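Local coordinates for protein dienelactone hydrolase (Anabaena variabilis, PDB 2O2G) that probably acts as a hydrolase, built on the alpha/beta-hydrolase fold shared by the dienelactone hydrolase family, at residues I37-H42 against V99-W104; R54-V59 against G205-V210; S154-V159 against E179-Q184; L164-G169 against H199-P204; P173-N178 against L191-R196. All blocks are in the same frame, centred on the assembly; numbering follows the deposited sequence.

Contact 1. Residues I37-H42 against V99-W104; sequences IVLFAH and VGATDW
L39, on the strand that ends at A41, comes nearest to T102 of the helical segment V99-W104, their CA atoms 7.7 Å apart, where helix 91-107 packs on one face of the sheet. L39 carries the strand's side of the contact. The L39 side chain leaves the strand toward the helix, and with CG trans to the backbone N (chi1 -178°) its two methyls are carried to A101. CD2 settles between two neighbouring helical residues, 3.8 Å from A101 CB and 3.7 Å from T102 OG1. CD1 meets the same A101 methyl at 4.0 Å, so the fork of the leucine straddles the short alanine side chain. The leucine passes slantwise by the threonine, which presents its hydroxyl oxygen, not its methyl. That oxygen is engaged with other partners: T102 OG1 is hydrogen-bonded to Y118 OH and to L98 O, one turn earlier in the helix. L68 and L98 also pack on L39, while A101 leans on I70, so the contact lies in the hydrophobic layer between the central sheet of the alpha/beta-hydrolase fold and helix 91-107. No hydrogen bond or charge pair links the two segments. The contact therefore rests on van der Waals packing, mostly of methyl groups, and the one polar atom that touches L39 can lie in this buried layer because its hydrogen bonds are met within the helix and by the tyrosine of strand 115-121.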
# COMPACT_ATOMS: atom_id res chain seq x y z
N ILE A 37 10.67 -4.78 0.72
CA ILE A 37 10.31 -3.44 0.29
C ILE A 37 8.79 -3.31 0.30
O ILE A 37 8.07 -4.22 -0.16
CB ILE A 37 10.90 -3.07 -1.08
CG1 ILE A 37 10.70 -1.56 -1.34
CG2 ILE A 37 10.31 -3.92 -2.19
CD1 ILE A 37 11.56 -1.02 -2.46
N VAL A 38 8.34 -2.19 0.84
CA VAL A 38 6.92 -1.88 0.91
C VAL A 38 6.54 -0.81 -0.12
O VAL A 38 7.00 0.34 -0.06
CB VAL A 38 6.58 -1.40 2.31
CG1 VAL A 38 5.09 -1.05 2.40
CG2 VAL A 38 6.98 -2.48 3.33
N LEU A 39 5.71 -1.22 -1.07
CA LEU A 39 5.18 -0.33 -2.06
C LEU A 39 3.86 0.25 -1.54
O LEU A 39 2.95 -0.51 -1.16
CB LEU A 39 4.98 -1.06 -3.37
CG LEU A 39 4.47 -0.29 -4.60
CD1 LEU A 39 5.33 0.85 -5.09
CD2 LEU A 39 4.35 -1.27 -5.71
N PHE A 40 3.76 1.58 -1.51
CA PHE A 40 2.57 2.28 -1.00
C PHE A 40 1.57 2.70 -2.06
O PHE A 40 1.96 3.31 -3.02
CB PHE A 40 2.99 3.57 -0.28
CG PHE A 40 3.57 3.35 1.05
CD1 PHE A 40 4.83 2.82 1.18
CD2 PHE A 40 2.88 3.74 2.20
CE1 PHE A 40 5.38 2.63 2.43
CE2 PHE A 40 3.45 3.58 3.44
CZ PHE A 40 4.68 3.01 3.56
N ALA A 41 0.30 2.32 -1.91
CA ALA A 41 -0.80 2.75 -2.76
C ALA A 41 -1.49 3.84 -1.96
O ALA A 41 -2.07 3.55 -0.91
CB ALA A 41 -1.77 1.61 -3.01
N HIS A 42 -1.41 5.07 -2.42
CA HIS A 42 -1.99 6.21 -1.73
C HIS A 42 -3.48 6.23 -1.97
O HIS A 42 -4.00 5.51 -2.84
CB HIS A 42 -1.30 7.53 -2.17
CG HIS A 42 -1.43 7.83 -3.65
ND1 HIS A 42 -2.63 8.16 -4.25
CD2 HIS A 42 -0.51 7.81 -4.65
CE1 HIS A 42 -2.44 8.34 -5.55
NE2 HIS A 42 -1.16 8.16 -5.81
N VAL A 99 0.67 -2.89 -10.14
CA VAL A 99 1.27 -4.10 -10.76
C VAL A 99 2.51 -3.66 -11.55
O VAL A 99 3.54 -4.32 -11.48
CB VAL A 99 0.26 -4.84 -11.69
CG1 VAL A 99 0.93 -5.90 -12.57
CG2 VAL A 99 -0.87 -5.46 -10.88
N GLY A 100 2.38 -2.56 -12.32
CA GLY A 100 3.49 -1.97 -13.12
C GLY A 100 4.68 -1.58 -12.24
O GLY A 100 5.83 -1.92 -12.56
N ALA A 101 4.41 -0.88 -11.14
CA ALA A 101 5.47 -0.55 -10.17
C ALA A 101 6.13 -1.77 -9.53
O ALA A 101 7.32 -1.74 -9.21
CB ALA A 101 4.94 0.39 -9.09
N THR A 102 5.35 -2.82 -9.30
CA THR A 102 5.86 -4.09 -8.74
C THR A 102 6.87 -4.70 -9.73
O THR A 102 7.99 -5.03 -9.38
CB THR A 102 4.67 -5.06 -8.41
OG1 THR A 102 3.74 -4.42 -7.51
CG2 THR A 102 5.18 -6.34 -7.73
N ASP A 103 6.46 -4.79 -10.99
CA ASP A 103 7.33 -5.31 -12.05
C ASP A 103 8.62 -4.49 -12.18
O ASP A 103 9.72 -5.06 -12.37
CB ASP A 103 6.56 -5.35 -13.38
CG ASP A 103 5.42 -6.36 -13.37
OD1 ASP A 103 5.37 -7.21 -12.45
OD2 ASP A 103 4.58 -6.34 -14.32
N TRP A 104 8.51 -3.18 -12.02
CA TRP A 104 9.69 -2.29 -12.08
C TRP A 104 10.66 -2.64 -10.96
O TRP A 104 11.87 -2.82 -11.22
CB TRP A 104 9.27 -0.85 -11.97
CG TRP A 104 10.38 0.15 -12.11
CD1 TRP A 104 10.86 0.69 -13.25
CD2 TRP A 104 11.07 0.77 -11.03
NE1 TRP A 104 11.85 1.60 -12.94
CE2 TRP A 104 11.97 1.68 -11.58
CE3 TRP A 104 10.96 0.68 -9.65
CZ2 TRP A 104 12.82 2.45 -10.79
CZ3 TRP A 104 11.80 1.46 -8.85
CH2 TRP A 104 12.72 2.32 -9.43

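Contact 2. Residues R54-V59 against G205-V210; sequences RYVAEV and GALTAV
The ring of Y55 reaches over from one helix to the other, lying along L207 and ending at T208. Y55 and L207 run past one another, each pointing to the other's helix: L207 CD2 sits 3.7 Å from Y55 CD2, meeting the ring obliquely. One ring face is covered from its own helix by V59 CG2, 3.8 Å above the plane and toward the rim. At the far end, Y55 OH and T208 OG1 share a hydrogen bond of 2.8 Å in which either hydroxyl could be the donor. T208 holds OG1 beside its backbone N (chi1 -64°), which turns the oxygen to the phenol. These are two helices on the same face of the alpha/beta-hydrolase sheet, 51-63 and 206-221, whose short segments approach to 9.7 Å between axes at 46°. A phenylalanine in place of Y55 would keep the ring against L207 but would probably leave T208 OG1 without this partner and lose the one polar tie between the segments. Deeper toward the sheet, V56 CG2 meets the other methyl of L207, CD1, at 4.3 Å. A211, one turn beyond T208, packs on both Y55 and V59.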
# COMPACT_ATOMS: atom_id res chain seq x y z
N ARG A 54 4.10 9.07 4.40
CA ARG A 54 5.51 9.39 4.67
C ARG A 54 5.90 9.05 6.13
O ARG A 54 6.99 8.50 6.39
CB ARG A 54 5.83 10.85 4.36
CG ARG A 54 6.01 11.15 2.85
CD ARG A 54 6.61 12.55 2.62
NE ARG A 54 7.87 12.81 3.33
CZ ARG A 54 9.11 12.56 2.87
NH1 ARG A 54 9.30 11.99 1.69
NH2 ARG A 54 10.17 12.86 3.62
N TYR A 55 5.01 9.38 7.07
CA TYR A 55 5.21 9.00 8.47
C TYR A 55 5.34 7.49 8.61
O TYR A 55 6.28 6.99 9.21
CB TYR A 55 4.06 9.51 9.37
CG TYR A 55 4.22 8.98 10.78
CD1 TYR A 55 5.19 9.52 11.64
CD2 TYR A 55 3.46 7.89 11.23
CE1 TYR A 55 5.37 9.00 12.92
CE2 TYR A 55 3.62 7.38 12.48
CZ TYR A 55 4.58 7.93 13.33
OH TYR A 55 4.73 7.41 14.60
N VAL A 56 4.37 6.73 8.08
CA VAL A 56 4.45 5.29 8.14
C VAL A 56 5.77 4.79 7.49
O VAL A 56 6.42 3.92 8.04
CB VAL A 56 3.23 4.58 7.46
CG1 VAL A 56 3.41 3.10 7.50
CG2 VAL A 56 1.92 4.94 8.17
N ALA A 57 6.15 5.36 6.34
CA ALA A 57 7.32 4.94 5.62
C ALA A 57 8.56 5.12 6.47
O ALA A 57 9.41 4.25 6.47
CB ALA A 57 7.45 5.69 4.31
N GLU A 58 8.64 6.24 7.18
CA GLU A 58 9.79 6.53 8.05
C GLU A 58 9.85 5.53 9.19
O GLU A 58 10.92 5.21 9.68
CB GLU A 58 9.71 7.98 8.53
CG GLU A 58 10.02 8.95 7.37
CD GLU A 58 9.45 10.39 7.48
OE1 GLU A 58 8.60 10.67 8.36
OE2 GLU A 58 9.85 11.23 6.61
N VAL A 59 8.70 5.04 9.63
CA VAL A 59 8.66 4.02 10.70
C VAL A 59 9.17 2.67 10.17
O VAL A 59 10.00 2.03 10.80
CB VAL A 59 7.25 3.88 11.33
CG1 VAL A 59 7.23 2.80 12.38
CG2 VAL A 59 6.83 5.19 11.95
N GLY A 205 -2.01 9.26 18.50
CA GLY A 205 -1.52 7.89 18.63
C GLY A 205 -2.07 6.90 17.63
O GLY A 205 -1.50 5.84 17.48
N ALA A 206 -3.16 7.24 16.93
CA ALA A 206 -3.75 6.32 15.97
C ALA A 206 -2.81 5.96 14.83
O ALA A 206 -2.62 4.77 14.56
CB ALA A 206 -5.10 6.86 15.42
N LEU A 207 -2.24 6.96 14.16
CA LEU A 207 -1.35 6.71 13.01
C LEU A 207 -0.11 5.96 13.42
O LEU A 207 0.33 5.05 12.71
CB LEU A 207 -0.98 7.99 12.27
CG LEU A 207 -0.32 7.81 10.90
CD1 LEU A 207 -1.30 7.17 9.95
CD2 LEU A 207 0.13 9.16 10.34
N THR A 208 0.42 6.27 14.60
CA THR A 208 1.56 5.56 15.11
C THR A 208 1.24 4.06 15.24
O THR A 208 2.05 3.23 14.83
CB THR A 208 2.02 6.16 16.43
OG1 THR A 208 2.46 7.50 16.17
CG2 THR A 208 3.15 5.35 17.05
N ALA A 209 0.08 3.73 15.79
CA ALA A 209 -0.36 2.34 15.91
C ALA A 209 -0.45 1.68 14.55
O ALA A 209 -0.09 0.53 14.40
CB ALA A 209 -1.71 2.26 16.63
N VAL A 210 -0.99 2.38 13.58
CA VAL A 210 -1.04 1.82 12.24
C VAL A 210 0.38 1.45 11.76
O VAL A 210 0.60 0.36 11.24
CB VAL A 210 -1.70 2.79 11.24
CG1 VAL A 210 -1.52 2.29 9.81
CG2 VAL A 210 -3.16 2.92 11.58

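Contact 3. Residues S154-V159 against E179-Q184; sequences SALPHV and EDALEQ
L156 and Q184 both hold CG beside the backbone N, with chi1 of -70° and -54°, and both continue extended at chi2, which brings the leucine methyl CD1 across the glutamine side chain. There CD1 lies 3.7 Å from Q184 CB. It also sits over the terminal amide, at 3.6 Å from Q184 CD and about as far from OE1 and NE2, so the group is met broadside and not by one polar atom. The glutamine is modelled in two conformations, and the amide details hold for one of them. In it NE2 makes a weak bond back to D180 O. The same leucine methyl reaches A181 CB at 3.8 Å, one turn earlier in the helix. Beside this, the backbones approach: P157 CA lies 3.4 Å from Q184 O in a strongly bent CA-H...O contact (123° at the hydrogen), while that carbonyl takes a hydrogen bond from Q186 NE2. The contact packs the 3-10 turn 156-158, which precedes strand 163-168, against helix 172-184; L129 of helix 123-134 and L185 also touch L156. With no conventional hydrogen bond between them, the segments meet by van der Waals packing of L156 on A181 and the glutamine chain, its amide part less certain given the second conformer.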
# COMPACT_ATOMS: atom_id res chain seq x y z
N SER A 154 -13.90 -10.13 -6.52
CA SER A 154 -13.35 -11.17 -7.40
C SER A 154 -11.88 -11.43 -7.08
O SER A 154 -11.41 -12.56 -7.18
CB SER A 154 -13.53 -10.80 -8.87
OG SER A 154 -12.97 -9.51 -9.10
N ALA A 155 -11.16 -10.39 -6.69
CA ALA A 155 -9.76 -10.54 -6.31
C ALA A 155 -9.56 -11.20 -4.97
O ALA A 155 -8.57 -11.92 -4.80
CB ALA A 155 -9.07 -9.18 -6.27
N LEU A 156 -10.45 -10.95 -4.02
CA LEU A 156 -10.20 -11.38 -2.64
C LEU A 156 -9.80 -12.85 -2.42
O LEU A 156 -8.74 -13.11 -1.84
CB LEU A 156 -11.36 -11.01 -1.71
CG LEU A 156 -11.54 -9.53 -1.40
CD1 LEU A 156 -12.80 -9.38 -0.53
CD2 LEU A 156 -10.31 -8.91 -0.75
N PRO A 157 -10.62 -13.80 -2.91
CA PRO A 157 -10.22 -15.21 -2.72
C PRO A 157 -8.96 -15.69 -3.48
O PRO A 157 -8.49 -16.81 -3.22
CB PRO A 157 -11.46 -15.99 -3.16
CG PRO A 157 -12.20 -15.08 -4.07
CD PRO A 157 -11.92 -13.68 -3.60
N HIS A 158 -8.42 -14.87 -4.39
CA HIS A 158 -7.23 -15.23 -5.13
C HIS A 158 -5.97 -14.66 -4.50
O HIS A 158 -4.87 -15.07 -4.87
CB HIS A 158 -7.35 -14.80 -6.59
CG HIS A 158 -8.40 -15.56 -7.33
ND1 HIS A 158 -9.62 -15.01 -7.67
CD2 HIS A 158 -8.45 -16.86 -7.70
CE1 HIS A 158 -10.35 -15.92 -8.29
NE2 HIS A 158 -9.67 -17.06 -8.31
N VAL A 159 -6.13 -13.73 -3.58
CA VAL A 159 -4.98 -13.11 -2.91
C VAL A 159 -4.25 -14.21 -2.14
O VAL A 159 -4.87 -14.98 -1.38
CB VAL A 159 -5.42 -11.99 -1.99
CG1 VAL A 159 -4.24 -11.49 -1.08
CG2 VAL A 159 -5.98 -10.86 -2.79
N GLU A 179 -14.71 -6.77 7.86
CA GLU A 179 -15.10 -8.07 8.43
C GLU A 179 -15.62 -8.97 7.32
O GLU A 179 -15.27 -10.14 7.26
CB GLU A 179 -16.17 -7.88 9.51
CG GLU A 179 -15.68 -7.16 10.80
CD GLU A 179 -16.82 -6.92 11.78
OE1 GLU A 179 -17.99 -6.95 11.33
OE2 GLU A 179 -16.57 -6.71 12.99
N ASP A 180 -16.45 -8.43 6.43
CA ASP A 180 -16.94 -9.19 5.28
C ASP A 180 -15.79 -9.64 4.38
O ASP A 180 -15.72 -10.79 3.99
CB ASP A 180 -17.93 -8.35 4.44
CG ASP A 180 -19.30 -8.14 5.11
OD1 ASP A 180 -19.54 -8.59 6.27
OD2 ASP A 180 -20.15 -7.51 4.45
N ALA A 181 -14.88 -8.72 4.05
CA ALA A 181 -13.72 -9.03 3.20
C ALA A 181 -12.81 -10.12 3.77
O ALA A 181 -12.30 -10.97 3.03
CB ALA A 181 -12.91 -7.76 2.96
N LEU A 182 -12.63 -10.09 5.09
CA LEU A 182 -11.77 -11.03 5.80
C LEU A 182 -12.22 -12.45 5.60
O LEU A 182 -11.40 -13.35 5.51
CB LEU A 182 -11.72 -10.74 7.31
CG LEU A 182 -10.51 -11.38 8.05
CD1 LEU A 182 -9.22 -10.62 7.75
CD2 LEU A 182 -10.74 -11.40 9.54
N GLU A 183 -13.54 -12.64 5.54
CA GLU A 183 -14.11 -13.96 5.29
C GLU A 183 -13.86 -14.45 3.86
O GLU A 183 -13.82 -15.66 3.62
CB GLU A 183 -15.62 -13.95 5.56
CG GLU A 183 -16.01 -13.67 7.01
CD GLU A 183 -15.37 -14.64 8.02
OE1 GLU A 183 -15.89 -15.77 8.15
OE2 GLU A 183 -14.38 -14.25 8.70
N GLN A 184 -13.72 -13.52 2.91
CA GLN A 184 -13.50 -13.87 1.52
C GLN A 184 -12.03 -14.23 1.27
O GLN A 184 -11.72 -14.97 0.32
CB GLN A 184 -13.98 -12.73 0.62
CG GLN A 184 -15.44 -12.29 0.87
CD GLN A 184 -15.87 -11.08 0.04
OE1 GLN A 184 -15.83 -11.09 -1.20
NE2 GLN A 184 -16.28 -10.01 0.73

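Contact 4. Residues L164-G169 against H199-P204; sequences LLIVGG and HLFEEP
The loop that carries H199, between strand 189-194 and the final helix, rests on the C-terminal end of strand 163-168 through the ring of F201, which meets the backbone around G168. With CG beside its backbone N (chi1 -59°), the ring swings in to the strand, and its far end does the touching: F201 CZ lies 3.4 Å from G168 N and 3.7 Å from V167 C. V167 C and CA lie at the ring edge, whereas G168 N is met obliquely. G168 puts no side chain between its main chain and the ring; a CB here would point toward the ring and lie against CE2. From two residues before G168, I166 CG2 reaches F201 CE2 at 4.2 Å. In alpha/beta hydrolases this loop follows the last strand and supplies the histidine of the catalytic triad. Here H199 ND1 is hydrogen-bonded to D171 OD2, and together with S122 the three residues have the arrangement expected of such a triad, although that role is inferred. A206 and V210 of the final helix pack on the same phenyl. An alanine in place of F201 would remove the ring, and is likely to open a gap between the loop and G168 and I166 and to leave A206 and V210 without this group to pack on. A water accepts from G168 N at 2.9 Å and donates, weakly, to H199 O.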
# COMPACT_ATOMS: atom_id res chain seq x y z
N LEU A 164 -3.28 -8.02 6.27
CA LEU A 164 -3.68 -7.41 7.50
C LEU A 164 -4.57 -6.22 7.16
O LEU A 164 -4.13 -5.24 6.53
CB LEU A 164 -2.44 -6.91 8.25
CG LEU A 164 -2.66 -6.04 9.47
CD1 LEU A 164 -3.50 -6.76 10.51
CD2 LEU A 164 -1.28 -5.63 10.01
N LEU A 165 -5.80 -6.30 7.60
CA LEU A 165 -6.77 -5.23 7.43
C LEU A 165 -6.79 -4.39 8.75
O LEU A 165 -6.96 -4.93 9.85
CB LEU A 165 -8.13 -5.84 7.11
CG LEU A 165 -8.26 -6.73 5.87
CD1 LEU A 165 -9.69 -7.21 5.69
CD2 LEU A 165 -7.83 -6.03 4.61
N ILE A 166 -6.57 -3.10 8.65
CA ILE A 166 -6.57 -2.23 9.81
C ILE A 166 -7.67 -1.23 9.63
O ILE A 166 -7.72 -0.55 8.59
CB ILE A 166 -5.22 -1.43 9.97
CG1 ILE A 166 -4.00 -2.35 10.10
CG2 ILE A 166 -5.29 -0.56 11.24
CD1 ILE A 166 -2.61 -1.59 9.98
N VAL A 167 -8.49 -1.07 10.66
CA VAL A 167 -9.56 -0.07 10.61
C VAL A 167 -9.65 0.71 11.91
O VAL A 167 -9.27 0.23 12.97
CB VAL A 167 -10.94 -0.75 10.31
CG1 VAL A 167 -10.85 -1.58 9.06
CG2 VAL A 167 -11.35 -1.68 11.44
N GLY A 168 -10.20 1.91 11.82
CA GLY A 168 -10.46 2.72 13.02
C GLY A 168 -11.79 2.35 13.63
O GLY A 168 -12.77 2.12 12.93
N GLY A 169 -11.83 2.26 14.97
CA GLY A 169 -13.02 1.90 15.70
C GLY A 169 -14.22 2.82 15.51
O GLY A 169 -15.37 2.38 15.66
N HIS A 199 -11.69 7.65 10.19
CA HIS A 199 -11.21 7.17 8.90
C HIS A 199 -9.71 7.30 8.58
O HIS A 199 -9.09 6.35 8.10
CB HIS A 199 -12.08 7.68 7.72
CG HIS A 199 -11.76 7.00 6.43
ND1 HIS A 199 -12.05 5.67 6.20
CD2 HIS A 199 -11.10 7.44 5.33
CE1 HIS A 199 -11.61 5.33 5.00
NE2 HIS A 199 -11.01 6.38 4.45
N LEU A 200 -9.12 8.47 8.82
CA LEU A 200 -7.69 8.68 8.49
C LEU A 200 -6.77 8.64 9.70
O LEU A 200 -5.62 9.16 9.65
CB LEU A 200 -7.48 10.02 7.77
CG LEU A 200 -8.22 10.20 6.45
CD1 LEU A 200 -8.09 11.63 6.01
CD2 LEU A 200 -7.66 9.24 5.40
N PHE A 201 -7.28 8.05 10.80
CA PHE A 201 -6.44 7.82 11.96
C PHE A 201 -5.76 9.07 12.42
O PHE A 201 -4.57 9.08 12.71
CB PHE A 201 -5.41 6.73 11.65
CG PHE A 201 -6.03 5.45 11.24
CD1 PHE A 201 -6.39 5.23 9.91
CD2 PHE A 201 -6.33 4.48 12.17
CE1 PHE A 201 -7.01 4.07 9.53
CE2 PHE A 201 -6.95 3.31 11.78
CZ PHE A 201 -7.29 3.12 10.45
N GLU A 202 -6.56 10.13 12.52
CA GLU A 202 -6.05 11.44 12.91
C GLU A 202 -5.94 11.68 14.40
O GLU A 202 -5.24 12.56 14.81
CB GLU A 202 -6.94 12.52 12.31
CG GLU A 202 -6.76 12.66 10.81
CD GLU A 202 -7.82 13.55 10.19
OE1 GLU A 202 -9.02 13.32 10.48
OE2 GLU A 202 -7.46 14.45 9.40
N GLU A 203 -6.62 10.88 15.21
CA GLU A 203 -6.59 11.07 16.66
C GLU A 203 -5.19 10.77 17.23
O GLU A 203 -4.44 10.03 16.65
CB GLU A 203 -7.64 10.20 17.35
CG GLU A 203 -9.10 10.54 17.00
CD GLU A 203 -9.53 10.10 15.58
OE1 GLU A 203 -8.78 9.38 14.85
OE2 GLU A 203 -10.65 10.47 15.19
N PRO A 204 -4.85 11.38 18.37
CA PRO A 204 -3.51 11.14 18.90
C PRO A 204 -3.18 9.66 19.00
O PRO A 204 -3.99 8.90 19.52
CB PRO A 204 -3.58 11.74 20.30
CG PRO A 204 -4.58 12.81 20.20
CD PRO A 204 -5.61 12.29 19.23
O HOH W 1 -10.31 3.36 9.35

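Contact 5. Residues P173-N178 against L191-R196; sequences PVIAMN and LVIIPR
I175 and N178, one turn apart on the helix, meet I193 and L191 of the strand, and everything that crosses between the segments is apolar. I175 CG2 touches I193 CD1 at 4.0 Å, methyl to methyl, the two isoleucine side chains crossing at about a right angle. The second pair is closer: L191 CD1 packs on the methylene of N178, 3.7 Å from its CB, while the other methyl, CD2, lies 4.1 Å from N178 C. With N-CA-CB-CG extended (chi1 173°), L191 carries its fork out to the helix backbone. The amide nitrogen of N178 bonds back to its own helix. N178 ND2 donates to V174 O over 2.8 Å, with an N-H...O angle of 162°, the oxygen lying near the amide plane of the asparagine but the nitrogen standing above the carbonyl plane. The backbone N of N178 reaches the same oxygen from the opposite face, so V174 O takes two bonds, and ND2 gives a further one to G147 O; the amide is thereby fixed in rotation. The contact belongs to the beta-alpha-beta unit of strand 163-168, helix 172-184 and edge strand 189-194: V167 touches both I175 and N178 from the neighbouring strand, while I194 faces the other side of the sheet, toward helix 206-221.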
# COMPACT_ATOMS: atom_id res chain seq x y z
N PRO A 173 -18.80 2.14 9.42
CA PRO A 173 -19.22 1.49 8.17
C PRO A 173 -18.15 0.54 7.60
O PRO A 173 -18.44 -0.63 7.27
CB PRO A 173 -19.45 2.68 7.22
CG PRO A 173 -18.66 3.84 7.81
CD PRO A 173 -18.72 3.61 9.28
N VAL A 174 -16.93 1.06 7.51
CA VAL A 174 -15.79 0.38 6.96
C VAL A 174 -15.42 -0.87 7.78
O VAL A 174 -14.85 -1.80 7.22
CB VAL A 174 -14.56 1.37 6.86
CG1 VAL A 174 -13.31 0.67 6.47
CG2 VAL A 174 -14.83 2.48 5.85
N ILE A 175 -15.73 -0.90 9.07
CA ILE A 175 -15.40 -2.07 9.90
C ILE A 175 -16.16 -3.31 9.40
O ILE A 175 -15.56 -4.32 9.09
CB ILE A 175 -15.69 -1.85 11.40
CG1 ILE A 175 -14.86 -0.70 11.98
CG2 ILE A 175 -15.40 -3.14 12.21
CD1 ILE A 175 -15.33 -0.25 13.38
N ALA A 176 -17.48 -3.21 9.30
CA ALA A 176 -18.28 -4.34 8.85
C ALA A 176 -17.86 -4.83 7.46
O ALA A 176 -17.88 -6.02 7.19
CB ALA A 176 -19.74 -4.01 8.88
N MSE A 177 -17.41 -3.90 6.61
CA MSE A 177 -17.03 -4.24 5.27
C MSE A 177 -15.69 -4.92 5.26
O MSE A 177 -15.48 -5.80 4.43
CB MSE A 177 -17.10 -3.02 4.36
CG MSE A 177 -18.54 -2.56 4.11
SE MSE A 177 -19.77 -4.04 3.39
CE MSE A 177 -19.98 -4.01 1.30
N ASN A 178 -14.80 -4.56 6.19
CA ASN A 178 -13.52 -5.26 6.33
C ASN A 178 -13.78 -6.67 6.92
O ASN A 178 -13.13 -7.64 6.54
CB ASN A 178 -12.52 -4.47 7.17
CG ASN A 178 -11.75 -3.45 6.34
OD1 ASN A 178 -10.59 -3.66 6.01
ND2 ASN A 178 -12.42 -2.39 5.92
N LEU A 191 -7.72 -9.03 10.95
CA LEU A 191 -8.37 -7.72 11.02
C LEU A 191 -8.12 -7.22 12.42
O LEU A 191 -8.39 -7.92 13.41
CB LEU A 191 -9.87 -7.81 10.77
CG LEU A 191 -10.79 -6.59 10.96
CD1 LEU A 191 -10.47 -5.44 10.10
CD2 LEU A 191 -12.26 -7.00 10.67
N VAL A 192 -7.59 -6.00 12.50
CA VAL A 192 -7.38 -5.37 13.76
C VAL A 192 -7.97 -3.98 13.74
O VAL A 192 -7.89 -3.27 12.73
CB VAL A 192 -5.87 -5.38 14.19
CG1 VAL A 192 -5.01 -4.59 13.24
CG2 VAL A 192 -5.72 -4.86 15.63
N ILE A 193 -8.51 -3.59 14.88
CA ILE A 193 -9.20 -2.33 15.06
C ILE A 193 -8.44 -1.43 16.02
O ILE A 193 -8.08 -1.83 17.14
CB ILE A 193 -10.62 -2.59 15.62
CG1 ILE A 193 -11.39 -3.59 14.71
CG2 ILE A 193 -11.37 -1.32 15.74
CD1 ILE A 193 -12.79 -3.84 15.17
N ILE A 194 -8.24 -0.18 15.61
CA ILE A 194 -7.56 0.78 16.50
C ILE A 194 -8.69 1.53 17.20
O ILE A 194 -9.51 2.20 16.54
CB ILE A 194 -6.57 1.68 15.77
CG1 ILE A 194 -5.43 0.81 15.19
CG2 ILE A 194 -6.03 2.74 16.70
CD1 ILE A 194 -4.54 1.53 14.24
N PRO A 195 -8.79 1.36 18.52
CA PRO A 195 -9.93 1.96 19.19
C PRO A 195 -9.99 3.47 19.09
O PRO A 195 -8.96 4.13 19.14
CB PRO A 195 -9.77 1.54 20.64
CG PRO A 195 -8.34 1.15 20.79
CD PRO A 195 -7.93 0.62 19.47
N ARG A 196 -11.20 3.99 18.92
CA ARG A 196 -11.45 5.43 18.90
C ARG A 196 -10.59 6.19 17.91
O ARG A 196 -10.08 7.26 18.22
CB ARG A 196 -11.26 6.01 20.31
CG ARG A 196 -12.13 5.36 21.37
CD ARG A 196 -11.91 6.00 22.74
NE ARG A 196 -10.50 6.02 23.12
CZ ARG A 196 -9.76 4.97 23.50
NH1 ARG A 196 -10.25 3.73 23.52
NH2 ARG A 196 -8.48 5.15 23.83

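Contacts 1 and 4 are buried, whereas contacts 2, 3 and 5 are only partly so. Contacts 1 and 5 lay helices on one sheet, near its middle and at its edge, and both rely on methyl packing. Contact 2 joins two helices and is the one with a direct hydrogen bond across it; contact 4 has a water between backbones. Contacts 3 and 5 share helix 172-184, with L191 packing on E179. Contacts 4 and 5 meet through the paired strands 163-168 and 189-194. V210 touches F201 and I194, linking contact 2 to both, while F40 packs on A57 to join contact 1 to contact 2.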